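Local coordinates for endoglucanase (Clostridium thermocellum, PDB 2E0P), which probably hydrolyses internal beta-1,4-glucan links in cellulose and xyloglucan, here as the glycoside hydrolase family 44 portion of a longer protein with several domains, at residues 357-362 against 390-395. Sequence-based numbering, arbitrary orientation.
Sequences ITEYDY and TFWGDA. With ZN (zinc ion), chain F; BGC (beta-D-glucopyranose), chain B.
T390 grips the neighbouring strand with side chain as well as backbone: its OG1 donates to T358 O over a short 2.7 Å, coming from above the carbonyl plane. With chi1 at 41°, OG1 stands between T390's own N and carbonyl carbon, which leaves it facing T358 O, while T390 N donates to I357 O. T358 turns its own hydroxyl elsewhere, to D281. Beyond the corner that the chain turns at E359, W392 N donates to Y360 O at 3.0 Å along a nearly straight line, in the carbonyl plane. Both segments sit at the C-terminal ends of adjacent parallel strands, 354-360 and 388-391, joined by helix 368-383 in a beta-alpha-beta unit of the TIM-barrel. At this end E359 and W392 extend side by side into the sugar site. E359 CG lies 3.7 Å from W392 CE3, and the carboxylate is turned 32° from the indole plane; E359 OE1 and C5 of the beta-D-glucopyranose both lie over one face of the indole, toward its rim. E359 OE2 accepts a bond from the sugar's O2 and forms a salt bridge with R42, while OE1 is held by Y285; the sugar's exact fit against the carboxylate is doubtful. Back toward the helix, the Y360 ring receives F391: F391 CA sits over its face, 3.9 Å from the centroid, and the phenyl presents its edge to the same ring in a T-shaped pair. Q374 of helix 368-383 holds Y360 OH. D361 OD1 meets the rim of F391 at CE1 (3.4 Å) and is bonded to G363 N. A water donates to both D361 OD2 and W392 O, and farther along A395 O binds the zinc ion together with D35 and E401.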
ATOM      1  N   ILE A 357       0.542   0.517   3.811  1.00  8.47           N
ATOM      2  CA  ILE A 357      -0.162   1.626   3.159  1.00  7.94           C
ATOM      3  C   ILE A 357      -0.714   0.940   1.918  1.00  9.57           C
ATOM      4  O   ILE A 357      -0.029   0.821   0.897  1.00  9.35           O
ATOM      5  CB  ILE A 357       0.794   2.761   2.742  1.00  8.30           C
ATOM      6  CG1 ILE A 357       1.685   3.157   3.924  1.00  9.94           C
ATOM      7  CG2 ILE A 357      -0.021   3.956   2.237  1.00  9.54           C
ATOM      8  CD1 ILE A 357       0.909   3.597   5.183  1.00 11.38           C
ATOM      9  N   THR A 358      -1.953   0.469   2.019  1.00  8.56           N
ATOM     10  CA  THR A 358      -2.538  -0.303   0.933  1.00  8.44           C
ATOM     11  C   THR A 358      -3.130   0.446  -0.248  1.00  9.01           C
ATOM     12  O   THR A 358      -3.551  -0.172  -1.224  1.00  9.35           O
ATOM     13  CB  THR A 358      -3.550  -1.310   1.479  1.00  8.97           C
ATOM     14  OG1 THR A 358      -4.562  -0.617   2.207  1.00 10.84           O
ATOM     15  CG2 THR A 358      -2.850  -2.311   2.389  1.00  9.81           C
ATOM     16  N   GLU A 359      -3.204   1.766  -0.138  1.00  8.12           N
ATOM     17  CA  GLU A 359      -3.614   2.614  -1.261  1.00  7.74           C
ATOM     18  C   GLU A 359      -2.917   3.955  -1.065  1.00  9.09           C
ATOM     19  O   GLU A 359      -2.855   4.466   0.056  1.00  9.55           O
ATOM     20  CB  GLU A 359      -5.130   2.856  -1.315  1.00  9.07           C
ATOM     21  CG  GLU A 359      -5.938   1.688  -1.876  1.00  9.00           C
ATOM     22  CD  GLU A 359      -7.415   2.013  -1.994  1.00 11.75           C
ATOM     23  OE1 GLU A 359      -7.736   3.194  -2.246  1.00 13.04           O
ATOM     24  OE2 GLU A 359      -8.251   1.090  -1.852  1.00 10.45           O
ATOM     25  N   TYR A 360      -2.378   4.505  -2.152  1.00  9.72           N
ATOM     26  CA  TYR A 360      -1.737   5.821  -2.132  1.00  9.93           C
ATOM     27  C   TYR A 360      -1.470   6.212  -3.576  1.00  9.04           C
ATOM     28  O   TYR A 360      -1.457   5.354  -4.473  1.00 10.14           O
ATOM     29  CB  TYR A 360      -0.425   5.810  -1.328  1.00  8.20           C
ATOM     30  CG  TYR A 360       0.693   5.015  -1.971  1.00  9.43           C
ATOM     31  CD1 TYR A 360       1.561   5.622  -2.883  1.00  8.84           C
ATOM     32  CD2 TYR A 360       0.857   3.655  -1.701  1.00  9.36           C
ATOM     33  CE1 TYR A 360       2.558   4.890  -3.521  1.00  9.95           C
ATOM     34  CE2 TYR A 360       1.865   2.904  -2.330  1.00  7.51           C
ATOM     35  CZ  TYR A 360       2.706   3.536  -3.245  1.00  8.44           C
ATOM     36  OH  TYR A 360       3.682   2.818  -3.909  1.00  8.89           O
ATOM     37  N   ASP A 361      -1.290   7.509  -3.801  1.00  8.19           N
ATOM     38  CA  ASP A 361      -1.008   8.037  -5.135  1.00  9.02           C
ATOM     39  C   ASP A 361      -0.585   9.487  -4.933  1.00  9.37           C
ATOM     40  O   ASP A 361      -1.350  10.287  -4.400  1.00 10.78           O
ATOM     41  CB  ASP A 361      -2.273   7.945  -6.012  1.00 11.33           C
ATOM     42  CG  ASP A 361      -2.106   8.593  -7.388  1.00 12.17           C
ATOM     43  OD1 ASP A 361      -0.966   8.848  -7.825  1.00 11.65           O
ATOM     44  OD2 ASP A 361      -3.143   8.830  -8.045  1.00 14.48           O
ATOM     45  N   TYR A 362       0.648   9.811  -5.322  1.00  8.83           N
ATOM     46  CA  TYR A 362       1.149  11.169  -5.173  1.00  8.74           C
ATOM     47  C   TYR A 362       0.855  12.036  -6.395  1.00  9.42           C
ATOM     48  O   TYR A 362       1.241  13.200  -6.451  1.00 10.08           O
ATOM     49  CB  TYR A 362       2.651  11.142  -4.832  1.00  9.31           C
ATOM     50  CG  TYR A 362       2.858  10.913  -3.355  1.00  7.97           C
ATOM     51  CD1 TYR A 362       2.466   9.711  -2.756  1.00  8.56           C
ATOM     52  CD2 TYR A 362       3.328  11.938  -2.531  1.00  8.37           C
ATOM     53  CE1 TYR A 362       2.526   9.542  -1.366  1.00  8.90           C
ATOM     54  CE2 TYR A 362       3.393  11.778  -1.143  1.00  9.61           C
ATOM     55  CZ  TYR A 362       2.986  10.582  -0.571  1.00  9.72           C
ATOM     56  OH  TYR A 362       3.004  10.449   0.791  1.00 11.03           O
ATOM     57  N   THR A 390       0.845  -0.776  -1.564  1.00  7.67           N
ATOM     58  CA  THR A 390       0.290  -1.015  -2.889  1.00  8.12           C
ATOM     59  C   THR A 390      -0.272   0.268  -3.487  1.00  8.73           C
ATOM     60  O   THR A 390      -1.242   0.845  -2.997  1.00  8.24           O
ATOM     61  CB  THR A 390      -0.802  -2.143  -2.866  1.00  8.86           C
ATOM     62  OG1 THR A 390      -1.641  -1.998  -1.712  1.00 10.57           O
ATOM     63  CG2 THR A 390      -0.137  -3.529  -2.814  1.00  7.60           C
ATOM     64  N   PHE A 391       0.374   0.724  -4.551  1.00  8.40           N
ATOM     65  CA  PHE A 391      -0.039   1.927  -5.248  1.00  8.57           C
ATOM     66  C   PHE A 391      -1.433   1.732  -5.857  1.00  9.24           C
ATOM     67  O   PHE A 391      -1.772   0.619  -6.289  1.00  7.89           O
ATOM     68  CB  PHE A 391       0.981   2.210  -6.364  1.00  9.20           C
ATOM     69  CG  PHE A 391       0.555   3.275  -7.331  1.00  7.96           C
ATOM     70  CD1 PHE A 391       0.544   4.616  -6.953  1.00  9.58           C
ATOM     71  CD2 PHE A 391       0.186   2.942  -8.632  1.00  9.59           C
ATOM     72  CE1 PHE A 391       0.172   5.606  -7.859  1.00  9.92           C
ATOM     73  CE2 PHE A 391      -0.189   3.936  -9.546  1.00 11.01           C
ATOM     74  CZ  PHE A 391      -0.193   5.266  -9.151  1.00 10.14           C
ATOM     75  N   TRP A 392      -2.242   2.792  -5.864  1.00  8.35           N
ATOM     76  CA  TRP A 392      -3.555   2.732  -6.503  1.00 10.11           C
ATOM     77  C   TRP A 392      -3.500   3.645  -7.724  1.00 10.51           C
ATOM     78  O   TRP A 392      -3.358   4.870  -7.601  1.00 10.46           O
ATOM     79  CB  TRP A 392      -4.680   3.193  -5.569  1.00 11.72           C
ATOM     80  CG  TRP A 392      -6.046   3.054  -6.215  1.00 10.95           C
ATOM     81  CD1 TRP A 392      -6.642   3.923  -7.087  1.00 13.58           C
ATOM     82  CD2 TRP A 392      -6.927   1.930  -6.103  1.00 11.53           C
ATOM     83  NE1 TRP A 392      -7.846   3.403  -7.529  1.00 13.22           N
ATOM     84  CE2 TRP A 392      -8.039   2.180  -6.939  1.00 11.42           C
ATOM     85  CE3 TRP A 392      -6.883   0.732  -5.371  1.00 10.78           C
ATOM     86  CZ2 TRP A 392      -9.102   1.270  -7.067  1.00 13.22           C
ATOM     87  CZ3 TRP A 392      -7.936  -0.170  -5.496  1.00 12.51           C
ATOM     88  CH2 TRP A 392      -9.032   0.105  -6.340  1.00 12.68           C
ATOM     89  N   GLY A 393      -3.611   3.044  -8.904  1.00  9.28           N
ATOM     90  CA  GLY A 393      -3.551   3.809 -10.138  1.00  9.64           C
ATOM     91  C   GLY A 393      -3.325   2.859 -11.297  1.00 10.67           C
ATOM     92  O   GLY A 393      -2.828   1.748 -11.080  1.00 11.87           O
ATOM     93  N   ASP A 394      -3.657   3.285 -12.519  1.00 11.52           N
ATOM     94  CA  ASP A 394      -3.508   2.398 -13.671  1.00 11.73           C
ATOM     95  C   ASP A 394      -2.182   2.486 -14.427  1.00 12.02           C
ATOM     96  O   ASP A 394      -1.285   3.242 -14.060  1.00 10.95           O
ATOM     97  CB  ASP A 394      -4.688   2.564 -14.651  1.00 13.76           C
ATOM     98  CG  ASP A 394      -4.727   3.923 -15.312  1.00 16.90           C
ATOM     99  OD1 ASP A 394      -3.656   4.510 -15.540  1.00 15.76           O
ATOM    100  OD2 ASP A 394      -5.842   4.407 -15.620  1.00 22.05           O
ATOM    101  N   ALA A 395      -2.077   1.692 -15.487  1.00 11.24           N
ATOM    102  CA  ALA A 395      -0.862   1.615 -16.297  1.00 10.88           C
ATOM    103  C   ALA A 395      -0.468   2.871 -17.070  1.00 10.69           C
ATOM    104  O   ALA A 395       0.602   2.901 -17.707  1.00  9.62           O
ATOM    105  CB  ALA A 395      -0.969   0.428 -17.258  1.00 11.79           C
TER
HETATM  106 ZN    ZN F 700       2.381   2.083 -17.967  1.00 10.99          ZN
HETATM  107  C2  BGC B   1     -10.262   3.280  -2.702  0.90 36.25           C
HETATM  108  C3  BGC B   1     -10.908   3.018  -4.070  0.90 35.23           C
HETATM  109  C4  BGC B   1     -10.939   4.313  -4.889  0.90 35.29           C
HETATM  110  C5  BGC B   1      -9.590   4.973  -4.714  0.90 36.96           C
HETATM  111  C6  BGC B   1      -9.597   6.252  -5.553  0.90 38.95           C
HETATM  112  C1  BGC B   1     -10.298   4.765  -2.339  0.90 36.55           C
HETATM  113  O1  BGC B   1     -11.564   5.424  -2.219  0.90 38.41           O
HETATM  114  O2  BGC B   1     -10.759   2.462  -1.637  0.90 30.49           O
HETATM  115  O3  BGC B   1     -12.139   2.295  -4.030  0.90 35.99           O
HETATM  116  O4  BGC B   1     -11.224   4.218  -6.301  0.90 31.51           O
HETATM  117  O5  BGC B   1      -9.444   5.373  -3.331  0.90 38.42           O
HETATM  118  O6  BGC B   1      -8.291   6.831  -5.595  0.90 37.90           O
HETATM  119  O   HOH W   1      -4.868   6.796  -8.356  1.00 28.03           O